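HET-C2 (Podospora anserina, PDB 3KV0) is a fungal glycolipid transfer protein of the GLTP fold, which probably binds a single sphingolipid and carries it between membranes. Local coordinates at residues N35-A40 with N88-V93; D26-A31 with T39-E44; A45-T50 with D67-V72; L115-I120 with R137-V142. All blocks are in the same frame, centred on the assembly; numbering follows the deposited sequence. Where two conformers were deposited one is given.

How the interactions relate
Helix 39-57 ties three of the four contacts together. Interaction 2 and interaction 1 sit side by side at its N-terminal end, their centres about 8 Å apart, where the hairpin of strands 29-30 and 36-37 meets the start of helix 39-57 and helix 89-96. Further along the same helix, interaction 3 adds helix 67-72; its segments lie within the span of chain between the two segments of interaction 1. Interaction 4 comes last in sequence, joining helices 103-122 and 132-142, about 23 Å from interaction 1 between centres and across the chain's centre. L115 links it to F42, L49 and M68, so interactions 2, 3 and 4 share the packing around L115 inside the GLTP fold.

Interaction 1: residues N35-A40 with N88-V93; sequences NAISTA and NIQDLV
The carbonyl oxygen of I37 accepts the amide hydrogen of I89 at an O to N distance of 2.8 Å, linking the end of a strand to the start of a helix. Next to this bond the backbones of S38 and N88 form a single bridge, with their CA atoms 4.2 Å apart. The buried carboxamide of Q90 adds two side-chain bonds to the backbone of N35 and I37. Its OE1 receives I37 N at 2.9 Å in an almost straight bond (172°) on an in-plane lone pair, while NE2 donates to N35 O, also at 2.9 Å but from well above that carbonyl's plane. A bend at chi2 (93°) swings the amide across the backbone, and the two bonds together fix which end is oxygen. Strand 36-37 pairs with strand 29-30, N35 and A36 both facing D30 in a G1 beta bulge, so the contact joins the small hairpin of this helical GLTP fold to the start of helix 89-96. N88 is the N-cap of that helix: its OD1 takes D91 N, its ND2 reaches D91 OD2, and its CG packs 3.8 Å from A36 CB. T39 OG1 is hydrogen-bonded to the carbonyl oxygen of S86, and T39 CG2 lies 3.9 Å from L92 CD1. I37 CG2 meets I89 CG1 at 4.1 Å.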
loop_
_atom_site.group_PDB
_atom_site.type_symbol
_atom_site.label_atom_id
_atom_site.label_comp_id
_atom_site.label_asym_id
_atom_site.label_seq_id
_atom_site.Cartn_x
_atom_site.Cartn_y
_atom_site.Cartn_z
ATOM N N ASN A 35 18.699 -2.631 3.287
ATOM C CA ASN A 35 17.289 -2.645 3.657
ATOM C C ASN A 35 16.455 -3.526 2.740
ATOM O O ASN A 35 15.331 -3.162 2.345
ATOM C CB ASN A 35 16.766 -1.204 3.736
ATOM C CG ASN A 35 17.313 -0.461 4.948
ATOM O OD1 ASN A 35 17.443 0.755 4.948
ATOM N ND2 ASN A 35 17.652 -1.200 5.970
ATOM N N ALA A 36 17.029 -4.691 2.433
ATOM C CA ALA A 36 16.395 -5.728 1.649
ATOM C C ALA A 36 15.024 -5.999 2.230
ATOM O O ALA A 36 14.904 -6.329 3.418
ATOM C CB ALA A 36 17.226 -6.998 1.686
ATOM N N ILE A 37 13.982 -5.847 1.413
ATOM C CA ILE A 37 12.635 -6.149 1.890
ATOM C C ILE A 37 12.227 -7.540 1.415
ATOM O O ILE A 37 12.188 -7.816 0.215
ATOM C CB ILE A 37 11.609 -5.065 1.452
ATOM C CG1 ILE A 37 11.896 -3.778 2.223
ATOM C CG2 ILE A 37 10.157 -5.542 1.749
ATOM C CD1 ILE A 37 11.282 -2.532 1.596
ATOM N N SER A 38 11.896 -8.397 2.359
ATOM C CA SER A 38 11.584 -9.764 2.053
ATOM C C SER A 38 10.281 -9.802 1.244
ATOM O O SER A 38 9.288 -9.233 1.667
ATOM C CB SER A 38 11.470 -10.549 3.350
ATOM O OG SER A 38 11.503 -11.925 3.078
ATOM N N THR A 39 10.330 -10.476 0.099
ATOM C CA THR A 39 9.301 -10.415 -0.940
ATOM C C THR A 39 8.000 -11.032 -0.462
ATOM O O THR A 39 6.944 -10.399 -0.535
ATOM C CB THR A 39 9.781 -11.134 -2.204
ATOM O OG1 THR A 39 10.964 -10.495 -2.708
ATOM C CG2 THR A 39 8.678 -11.182 -3.280
ATOM N N ALA A 40 8.075 -12.246 0.089
ATOM C CA ALA A 40 6.856 -12.985 0.428
ATOM C C ALA A 40 6.001 -12.286 1.481
ATOM O O ALA A 40 4.787 -12.137 1.330
ATOM C CB ALA A 40 7.213 -14.444 0.886
ATOM N N ASN A 88 14.145 -11.028 -2.002
ATOM C CA ASN A 88 13.795 -9.683 -1.551
ATOM C C ASN A 88 13.476 -8.807 -2.752
ATOM O O ASN A 88 13.906 -9.074 -3.904
ATOM C CB ASN A 88 14.891 -9.057 -0.702
ATOM C CG ASN A 88 16.165 -8.844 -1.472
ATOM O OD1 ASN A 88 16.327 -7.837 -2.166
ATOM N ND2 ASN A 88 17.098 -9.801 -1.347
ATOM N N ILE A 89 12.721 -7.744 -2.482
ATOM C CA ILE A 89 12.122 -6.936 -3.535
ATOM C C ILE A 89 13.223 -6.323 -4.418
ATOM O O ILE A 89 13.139 -6.362 -5.637
ATOM C CB ILE A 89 11.147 -5.829 -2.934
ATOM C CG1 ILE A 89 9.966 -6.482 -2.207
ATOM C CG2 ILE A 89 10.692 -4.859 -4.019
ATOM C CD1 ILE A 89 8.984 -7.196 -3.101
ATOM N N GLN A 90 14.255 -5.780 -3.790
ATOM C CA GLN A 90 15.358 -5.147 -4.505
ATOM C C GLN A 90 16.091 -6.115 -5.452
ATOM O O GLN A 90 16.343 -5.778 -6.612
ATOM C CB GLN A 90 16.332 -4.500 -3.517
ATOM C CG GLN A 90 15.738 -3.292 -2.771
ATOM C CD GLN A 90 15.115 -3.648 -1.433
ATOM O OE1 GLN A 90 14.563 -4.741 -1.250
ATOM N NE2 GLN A 90 15.215 -2.742 -0.498
ATOM N N ASP A 91 16.391 -7.324 -4.986
ATOM C CA ASP A 91 16.976 -8.336 -5.882
ATOM C C ASP A 91 16.010 -8.791 -6.952
ATOM O O ASP A 91 16.402 -8.985 -8.108
ATOM C CB ASP A 91 17.553 -9.528 -5.117
ATOM C CG ASP A 91 18.893 -9.197 -4.450
ATOM O OD1 ASP A 91 19.585 -8.266 -4.918
ATOM O OD2 ASP A 91 19.219 -9.825 -3.416
ATOM N N LEU A 92 14.740 -8.913 -6.587
ATOM C CA LEU A 92 13.728 -9.301 -7.536
ATOM C C LEU A 92 13.781 -8.353 -8.698
ATOM O O LEU A 92 13.718 -8.787 -9.841
ATOM C CB LEU A 92 12.339 -9.303 -6.887
ATOM C CG LEU A 92 11.161 -9.822 -7.714
ATOM C CD1 LEU A 92 9.988 -10.147 -6.830
ATOM C CD2 LEU A 92 10.711 -8.847 -8.809
ATOM N N VAL A 93 13.904 -7.059 -8.409
ATOM C CA VAL A 93 13.910 -6.064 -9.458
ATOM C C VAL A 93 15.221 -6.137 -10.283
ATOM O O VAL A 93 15.190 -6.152 -11.509
ATOM C CB VAL A 93 13.640 -4.648 -8.883
ATOM C CG1 VAL A 93 13.908 -3.590 -9.912
ATOM C CG2 VAL A 93 12.131 -4.565 -8.395
#

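Interaction 2: residues D26-A31 with T39-E44; sequences DVPIDA and TAEFLE
P28 lays its ring against the side chain of E41, the two crossing at about a right angle. P28 CD lies 3.7 Å from E41 CG and about as near to CB and CD, so the proline rests on the aliphatic part of the glutamate. The chain of E41 is bent at chi2 (91°), which brings the carboxylate back beside the ring and puts OE2 3.8 Å from P28 CG. The other oxygen, OE1, is hydrogen-bonded to S38 OG, just ahead of the helix, and that bond should help to keep the bent chain in place. Here the segment leading into strand 29-30 runs past the first turns of helix 39-57. The strand pairs antiparallel with strand 36-37; backbone bonds between P28 and S38 and between D30 and A36 close this hairpin of the GLTP fold, and S38 leads directly into the helix. V27 packs deeper, its two methyls divided between successive residues of the helix. CG2 lies 3.6 Å from the carbonyl oxygen of E41, whereas CG1, anti to its own backbone N (chi1 172°), comes within 4.0 Å of F42 N and 4.2 Å of F42 CB. On the other side of that CB the phenyl group leads away from V27 into the interior, among I37, I89, L111 and L115. V27 itself also touches I37, and its CG2 reaches A45 CB, 3.7 Å off, one turn further along helix 39-57.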
loop_
_atom_site.group_PDB
_atom_site.type_symbol
_atom_site.label_atom_id
_atom_site.label_comp_id
_atom_site.label_asym_id
_atom_site.label_seq_id
_atom_site.Cartn_x
_atom_site.Cartn_y
_atom_site.Cartn_z
ATOM N N ASP A 26 5.569 -6.649 10.596
ATOM C CA ASP A 26 6.266 -7.943 10.578
ATOM C C ASP A 26 6.963 -8.305 9.278
ATOM O O ASP A 26 7.408 -9.443 9.078
ATOM C CB ASP A 26 5.247 -9.016 10.961
ATOM C CG ASP A 26 4.696 -8.805 12.371
ATOM O OD1 ASP A 26 5.501 -8.412 13.226
ATOM O OD2 ASP A 26 3.477 -8.964 12.622
ATOM N N VAL A 27 7.076 -7.342 8.371
ATOM C CA VAL A 27 7.780 -7.539 7.146
ATOM C C VAL A 27 9.288 -7.362 7.423
ATOM O O VAL A 27 9.723 -6.269 7.841
ATOM C CB VAL A 27 7.285 -6.568 6.058
ATOM C CG1 VAL A 27 8.184 -6.658 4.824
ATOM C CG2 VAL A 27 5.832 -6.917 5.734
ATOM N N PRO A 28 10.087 -8.408 7.161
ATOM C CA PRO A 28 11.538 -8.267 7.436
ATOM C C PRO A 28 12.250 -7.292 6.539
ATOM O O PRO A 28 12.046 -7.298 5.315
ATOM C CB PRO A 28 12.091 -9.683 7.162
ATOM C CG PRO A 28 10.971 -10.551 7.407
ATOM C CD PRO A 28 9.769 -9.802 6.815
ATOM N N ILE A 29 13.127 -6.508 7.161
ATOM C CA ILE A 29 14.016 -5.582 6.506
ATOM C C ILE A 29 15.460 -5.941 6.913
ATOM O O ILE A 29 15.766 -5.972 8.088
ATOM C CB ILE A 29 13.684 -4.162 6.954
ATOM C CG1 ILE A 29 12.213 -3.867 6.582
ATOM C CG2 ILE A 29 14.625 -3.172 6.321
ATOM C CD1 ILE A 29 11.771 -2.476 6.812
ATOM N N ASP A 30 16.313 -6.252 5.937
ATOM C CA ASP A 30 17.701 -6.629 6.236
ATOM C C ASP A 30 18.573 -5.394 6.069
ATOM O O ASP A 30 19.001 -5.054 4.952
ATOM C CB ASP A 30 18.175 -7.795 5.347
ATOM C CG ASP A 30 19.554 -8.325 5.762
ATOM O OD1 ASP A 30 20.174 -7.699 6.643
ATOM O OD2 ASP A 30 19.992 -9.355 5.204
ATOM N N ALA A 31 18.808 -4.724 7.188
ATOM C CA ALA A 31 19.622 -3.510 7.239
ATOM C C ALA A 31 21.081 -3.708 6.797
ATOM O O ALA A 31 21.730 -2.756 6.389
ATOM C CB ALA A 31 19.576 -2.915 8.644
ATOM N N THR A 39 10.330 -10.476 0.099
ATOM C CA THR A 39 9.301 -10.415 -0.940
ATOM C C THR A 39 8.000 -11.032 -0.462
ATOM O O THR A 39 6.944 -10.399 -0.535
ATOM C CB THR A 39 9.781 -11.134 -2.204
ATOM O OG1 THR A 39 10.964 -10.495 -2.708
ATOM C CG2 THR A 39 8.678 -11.182 -3.280
ATOM N N ALA A 40 8.075 -12.246 0.089
ATOM C CA ALA A 40 6.856 -12.985 0.428
ATOM C C ALA A 40 6.001 -12.286 1.481
ATOM O O ALA A 40 4.787 -12.137 1.330
ATOM C CB ALA A 40 7.213 -14.444 0.886
ATOM N N GLU A 41 6.636 -11.842 2.556
ATOM C CA GLU A 41 5.942 -11.163 3.637
ATOM C C GLU A 41 5.382 -9.799 3.173
ATOM O O GLU A 41 4.301 -9.389 3.574
ATOM C CB GLU A 41 6.894 -10.917 4.814
ATOM C CG GLU A 41 7.328 -12.213 5.557
ATOM C CD GLU A 41 8.599 -12.838 5.017
ATOM O OE1 GLU A 41 8.976 -12.652 3.820
ATOM O OE2 GLU A 41 9.241 -13.527 5.842
ATOM N N PHE A 42 6.154 -9.109 2.359
ATOM C CA PHE A 42 5.717 -7.827 1.785
ATOM C C PHE A 42 4.460 -8.000 0.929
ATOM O O PHE A 42 3.517 -7.223 1.052
ATOM C CB PHE A 42 6.825 -7.287 0.932
ATOM C CG PHE A 42 6.449 -6.061 0.137
ATOM C CD1 PHE A 42 6.388 -4.819 0.744
ATOM C CD2 PHE A 42 6.157 -6.163 -1.218
ATOM C CE1 PHE A 42 6.045 -3.669 -0.022
ATOM C CE2 PHE A 42 5.813 -5.026 -1.975
ATOM C CZ PHE A 42 5.759 -3.796 -1.369
ATOM N N LEU A 43 4.439 -9.009 0.054
ATOM C CA LEU A 43 3.281 -9.199 -0.804
ATOM C C LEU A 43 2.058 -9.569 0.021
ATOM O O LEU A 43 0.930 -9.065 -0.215
ATOM C CB LEU A 43 3.563 -10.254 -1.878
ATOM C CG LEU A 43 4.643 -9.865 -2.891
ATOM C CD1 LEU A 43 4.963 -11.016 -3.921
ATOM C CD2 LEU A 43 4.301 -8.598 -3.631
ATOM N N GLU A 44 2.258 -10.417 1.024
ATOM C CA GLU A 44 1.194 -10.789 1.926
ATOM C C GLU A 44 0.674 -9.590 2.710
ATOM O O GLU A 44 -0.522 -9.473 2.978
ATOM C CB GLU A 44 1.690 -11.867 2.925
ATOM C CG GLU A 44 0.981 -13.175 2.813
ATOM C CD GLU A 44 1.433 -14.235 3.852
ATOM O OE1 GLU A 44 1.466 -15.412 3.452
ATOM O OE2 GLU A 44 1.738 -13.916 5.034
#

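Interaction 3: residues A45-T50 with D67-V72; sequences AAESLT and DMLGNV
Segment 45-50 of helix 39-57 and helix 67-72 run almost antiparallel, with 166° between their directions and 9.8 Å between their axes at closest approach. They form one of the helix pairs of the all-alpha GLTP fold, and the side chains between them are mostly apolar. A46 CB meets V72 CG2 at 3.7 Å, small group against small group, at one end of the contact. At the other end the methyl of T50 takes the inward place: CG2 lies 3.6 Å from the sulfur SD of M68, a contact less certain than the others because M68 is modelled in two conformers. With T50 OG1 set between backbone N and carbonyl carbon (chi1 74°), the hydroxyl turns back onto its own helix and donates to E47 O over 2.7 Å, on an in-plane lone pair. This satisfies the hydroxyl inside the contact and leaves the methyl to face the neighbouring helix. L69 enters between E47 and T50 with a single branch. Its CD2 stands 3.5 Å from T50 OG1 and 3.7 Å from E47 CD, about as close to OE2 and slightly farther from OE1, and E47 and L69 cross at roughly a right angle. E47 OE1 also forms a salt bridge with R76, which probably offsets its charge, while M68 and L49 extend the packing to L115 of helix 103-122. One water joins the helices at their partly exposed margin, donating to L69 O at 2.7 Å and, weakly, to E47 OE1.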
loop_
_atom_site.group_PDB
_atom_site.type_symbol
_atom_site.label_atom_id
_atom_site.label_comp_id
_atom_site.label_asym_id
_atom_site.label_seq_id
_atom_site.Cartn_x
_atom_site.Cartn_y
_atom_site.Cartn_z
ATOM N N ALA A 45 1.580 -8.708 3.123
ATOM C CA ALA A 45 1.193 -7.472 3.828
ATOM C C ALA A 45 0.374 -6.507 2.931
ATOM O O ALA A 45 -0.609 -5.907 3.380
ATOM C CB ALA A 45 2.410 -6.741 4.342
ATOM N N ALA A 46 0.790 -6.372 1.696
ATOM C CA ALA A 46 0.058 -5.526 0.707
ATOM C C ALA A 46 -1.366 -6.087 0.486
ATOM O O ALA A 46 -2.374 -5.377 0.539
ATOM C CB ALA A 46 0.836 -5.460 -0.582
ATOM N N GLU A 47 -1.465 -7.397 0.308
ATOM C CA GLU A 47 -2.769 -8.059 0.161
ATOM C C GLU A 47 -3.643 -7.866 1.403
ATOM O O GLU A 47 -4.833 -7.551 1.288
ATOM C CB GLU A 47 -2.534 -9.566 -0.138
ATOM C CG GLU A 47 -3.762 -10.366 -0.520
ATOM C CD GLU A 47 -3.691 -10.918 -1.959
ATOM O OE1 GLU A 47 -2.615 -10.799 -2.611
ATOM O OE2 GLU A 47 -4.705 -11.496 -2.439
ATOM N N SER A 48 -3.068 -7.963 2.607
ATOM C CA SER A 48 -3.871 -7.753 3.830
ATOM C C SER A 48 -4.381 -6.306 3.897
ATOM O O SER A 48 -5.501 -6.033 4.359
ATOM C CB SER A 48 -3.070 -8.071 5.108
ATOM O OG SER A 48 -2.766 -9.470 5.194
ATOM N N LEU A 49 -3.544 -5.376 3.464
ATOM C CA LEU A 49 -3.918 -3.977 3.519
ATOM C C LEU A 49 -5.138 -3.724 2.633
ATOM O O LEU A 49 -5.995 -2.894 2.977
ATOM C CB LEU A 49 -2.755 -3.068 3.109
ATOM C CG LEU A 49 -3.074 -1.559 3.030
ATOM C CD1 LEU A 49 -3.898 -1.122 4.237
ATOM C CD2 LEU A 49 -1.849 -0.671 2.947
ATOM N N THR A 50 -5.224 -4.420 1.499
ATOM C CA THR A 50 -6.404 -4.250 0.617
ATOM C C THR A 50 -7.738 -4.577 1.303
ATOM O O THR A 50 -8.771 -4.082 0.858
ATOM C CB THR A 50 -6.290 -5.019 -0.755
ATOM O OG1 THR A 50 -6.462 -6.435 -0.561
ATOM C CG2 THR A 50 -4.985 -4.763 -1.382
ATOM N N ASP A 67 -6.796 -2.686 -8.549
ATOM C CA ASP A 67 -5.521 -2.160 -9.052
ATOM C C ASP A 67 -4.351 -2.666 -8.196
ATOM O O ASP A 67 -3.357 -3.191 -8.703
ATOM C CB ASP A 67 -5.590 -0.621 -8.993
ATOM C CG ASP A 67 -4.478 0.065 -9.763
ATOM O OD1 ASP A 67 -3.939 -0.497 -10.713
ATOM O OD2 ASP A 67 -4.151 1.193 -9.395
ATOM N N MET A 68 -4.466 -2.511 -6.893
ATOM C CA MET A 68 -3.403 -2.919 -5.957
ATOM C C MET A 68 -3.156 -4.440 -6.063
ATOM O O MET A 68 -2.011 -4.916 -6.171
ATOM C CB MET A 68 -3.774 -2.507 -4.516
ATOM C CG MET A 68 -2.651 -2.742 -3.484
ATOM S SD MET A 68 -2.773 -2.012 -1.807
ATOM C CE MET A 68 -2.552 -0.270 -2.156
ATOM N N LEU A 69 -4.230 -5.209 -6.028
ATOM C CA LEU A 69 -4.092 -6.690 -6.144
ATOM C C LEU A 69 -3.457 -7.144 -7.470
ATOM O O LEU A 69 -2.652 -8.071 -7.497
ATOM C CB LEU A 69 -5.432 -7.395 -5.903
ATOM C CG LEU A 69 -6.099 -7.324 -4.540
ATOM C CD1 LEU A 69 -7.496 -7.946 -4.610
ATOM C CD2 LEU A 69 -5.255 -7.947 -3.421
ATOM N N GLY A 70 -3.759 -6.446 -8.568
ATOM C CA GLY A 70 -3.099 -6.694 -9.843
ATOM C C GLY A 70 -1.615 -6.440 -9.835
ATOM O O GLY A 70 -0.822 -7.193 -10.434
ATOM N N ASN A 71 -1.199 -5.385 -9.144
ATOM C CA ASN A 71 0.209 -5.085 -9.056
ATOM C C ASN A 71 0.940 -6.101 -8.159
ATOM O O ASN A 71 2.077 -6.519 -8.484
ATOM C CB ASN A 71 0.393 -3.648 -8.604
ATOM C CG ASN A 71 0.027 -2.663 -9.701
ATOM O OD1 ASN A 71 0.337 -2.896 -10.867
ATOM N ND2 ASN A 71 -0.676 -1.592 -9.345
ATOM N N VAL A 72 0.300 -6.486 -7.060
ATOM C CA VAL A 72 0.812 -7.566 -6.195
ATOM C C VAL A 72 1.053 -8.835 -7.039
ATOM O O VAL A 72 2.117 -9.499 -6.916
ATOM C CB VAL A 72 -0.100 -7.893 -5.058
ATOM C CG1 VAL A 72 0.298 -9.252 -4.402
ATOM C CG2 VAL A 72 -0.136 -6.764 -3.955
HETATM O O HOH W 1 -2.845 -10.239 -5.925
#

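Interaction 4: residues L115-I120 with R137-V142; sequences LEFTCI and RGSYRV
Segments 115-120 and 137-142, of helices 103-122 and 132-142, approach to 8.5 Å between their axes and run in broadly opposite directions, at 146°, with the CA atoms of F117 and S139 only 5.5 Å apart. This is a helix-helix contact within the all-alpha GLTP fold, between its long helix 103-122 and the next helix in the chain, and the small side chain of S139 sits at the point of close approach, which it probably helps to permit. S139 OG stands anti to its backbone N (chi1 -176°) and points across the interface, donating to the carbonyl oxygen of F117 at 2.7 Å on a lone pair in the carbonyl plane. The buried hydroxyl thus finds its partner in the backbone of the other helix. It is also hemmed in by I120, whose CB lies 3.4 Å from S139 OG and whose CG2 packs on S139 CB. On the other flank comes the ring of F117. Its edge meets the backbone of Y140, with CD1 3.8 Å from Y140 N, and CE1 lies 3.9 Å from Y140 CB; M160 of helix 155-161 touches both residues. The tyrosine ring runs on past this point, its OH hydrogen-bonded to H148 and its plane nearly parallel to the ring of F156. Nearer the surface, a water donates to E116 OE2 and to V142 O, joining the two segments; E116 OE2 also meets the NZ of the dimethylated lysine at position 199. Nearby, I120 CD1 reaches V142 CG2 at 4.2 Å.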
loop_
_atom_site.group_PDB
_atom_site.type_symbol
_atom_site.label_atom_id
_atom_site.label_comp_id
_atom_site.label_asym_id
_atom_site.label_seq_id
_atom_site.Cartn_x
_atom_site.Cartn_y
_atom_site.Cartn_z
ATOM N N LEU A 115 0.265 2.082 -2.022
ATOM C CA LEU A 115 0.589 1.988 -0.597
ATOM C C LEU A 115 0.805 3.375 0.023
ATOM O O LEU A 115 0.330 3.648 1.091
ATOM C CB LEU A 115 1.823 1.105 -0.371
ATOM C CG LEU A 115 1.690 -0.376 -0.699
ATOM C CD1 LEU A 115 3.040 -1.064 -0.564
ATOM C CD2 LEU A 115 0.634 -1.046 0.157
ATOM N N GLU A 116 1.519 4.244 -0.653
ATOM C CA GLU A 116 1.747 5.595 -0.167
ATOM C C GLU A 116 0.475 6.426 -0.133
ATOM O O GLU A 116 0.235 7.156 0.821
ATOM C CB GLU A 116 2.808 6.332 -1.040
ATOM C CG GLU A 116 3.234 7.668 -0.395
ATOM C CD GLU A 116 4.331 8.413 -1.180
ATOM O OE1 GLU A 116 4.491 8.145 -2.363
ATOM O OE2 GLU A 116 5.007 9.282 -0.590
ATOM N N PHE A 117 -0.345 6.340 -1.167
ATOM C CA PHE A 117 -1.678 6.930 -1.139
ATOM C C PHE A 117 -2.473 6.509 0.107
ATOM O O PHE A 117 -3.023 7.327 0.823
ATOM C CB PHE A 117 -2.384 6.488 -2.434
ATOM C CG PHE A 117 -3.854 6.671 -2.444
ATOM C CD1 PHE A 117 -4.419 7.925 -2.286
ATOM C CD2 PHE A 117 -4.711 5.589 -2.703
ATOM C CE1 PHE A 117 -5.775 8.078 -2.298
ATOM C CE2 PHE A 117 -6.059 5.771 -2.722
ATOM C CZ PHE A 117 -6.593 6.998 -2.556
ATOM N N THR A 118 -2.537 5.202 0.372
ATOM C CA THR A 118 -3.251 4.717 1.540
ATOM C C THR A 118 -2.620 5.185 2.837
ATOM O O THR A 118 -3.309 5.592 3.758
ATOM C CB THR A 118 -3.303 3.192 1.524
ATOM O OG1 THR A 118 -3.828 2.773 0.260
ATOM C CG2 THR A 118 -4.174 2.664 2.637
ATOM N N CYS A 119 -1.306 5.081 2.912
ATOM C CA CYS A 119 -0.535 5.444 4.121
ATOM C C CYS A 119 -0.705 6.927 4.485
ATOM O O CYS A 119 -1.045 7.271 5.635
ATOM C CB CYS A 119 0.927 5.159 3.887
ATOM S SG CYS A 119 1.888 5.395 5.471
ATOM N N ILE A 120 -0.552 7.792 3.491
ATOM C CA ILE A 120 -0.687 9.256 3.723
ATOM C C ILE A 120 -2.100 9.601 4.147
ATOM O O ILE A 120 -2.339 10.391 5.084
ATOM C CB ILE A 120 -0.288 10.034 2.475
ATOM C CG1 ILE A 120 1.249 9.968 2.321
ATOM C CG2 ILE A 120 -0.754 11.532 2.566
ATOM C CD1 ILE A 120 1.793 10.681 1.108
ATOM N N ARG A 137 -8.587 12.682 -0.447
ATOM C CA ARG A 137 -8.372 13.569 -1.575
ATOM C C ARG A 137 -7.019 14.232 -1.566
ATOM O O ARG A 137 -6.386 14.359 -2.588
ATOM C CB ARG A 137 -9.427 14.661 -1.643
ATOM C CG ARG A 137 -10.757 14.211 -2.178
ATOM C CD ARG A 137 -11.842 15.223 -1.706
ATOM N NE ARG A 137 -13.169 14.793 -2.117
ATOM C CZ ARG A 137 -14.302 15.058 -1.472
ATOM N NH1 ARG A 137 -14.313 15.737 -0.331
ATOM N NH2 ARG A 137 -15.447 14.611 -1.971
ATOM N N GLY A 138 -6.567 14.664 -0.404
ATOM C CA GLY A 138 -5.288 15.338 -0.352
ATOM C C GLY A 138 -4.142 14.381 -0.605
ATOM O O GLY A 138 -3.171 14.740 -1.221
ATOM N N SER A 139 -4.260 13.146 -0.104
ATOM C CA SER A 139 -3.301 12.108 -0.439
ATOM C C SER A 139 -3.245 11.809 -1.935
ATOM O O SER A 139 -2.179 11.675 -2.519
ATOM C CB SER A 139 -3.611 10.787 0.325
ATOM O OG SER A 139 -2.573 9.884 -0.001
ATOM N N TYR A 140 -4.402 11.676 -2.576
ATOM C CA TYR A 140 -4.448 11.325 -3.972
ATOM C C TYR A 140 -3.650 12.341 -4.793
ATOM O O TYR A 140 -2.856 11.962 -5.680
ATOM C CB TYR A 140 -5.910 11.268 -4.456
ATOM C CG TYR A 140 -6.096 10.829 -5.895
ATOM C CD1 TYR A 140 -5.624 9.595 -6.334
ATOM C CD2 TYR A 140 -6.767 11.632 -6.812
ATOM C CE1 TYR A 140 -5.821 9.180 -7.643
ATOM C CE2 TYR A 140 -6.935 11.238 -8.154
ATOM C CZ TYR A 140 -6.485 9.999 -8.546
ATOM O OH TYR A 140 -6.607 9.601 -9.848
ATOM N N ARG A 141 -3.846 13.608 -4.435
ATOM C CA ARG A 141 -3.230 14.751 -5.108
ATOM C C ARG A 141 -1.721 14.607 -5.164
ATOM O O ARG A 141 -1.092 14.897 -6.190
ATOM C CB ARG A 141 -3.583 16.063 -4.371
ATOM C CG ARG A 141 -4.725 16.838 -4.956
ATOM C CD ARG A 141 -4.668 18.320 -4.514
ATOM N NE ARG A 141 -4.694 18.423 -3.063
ATOM C CZ ARG A 141 -5.811 18.541 -2.344
ATOM N NH1 ARG A 141 -5.734 18.609 -1.044
ATOM N NH2 ARG A 141 -6.997 18.612 -2.919
ATOM N N VAL A 142 -1.134 14.155 -4.050
ATOM C CA VAL A 142 0.310 14.037 -3.978
ATOM C C VAL A 142 0.912 12.664 -4.254
ATOM O O VAL A 142 2.111 12.490 -4.114
ATOM C CB VAL A 142 0.823 14.582 -2.602
ATOM C CG1 VAL A 142 0.358 16.021 -2.360
ATOM C CG2 VAL A 142 0.394 13.687 -1.418
HETATM O O HOH W 2 4.170 11.769 -1.656
#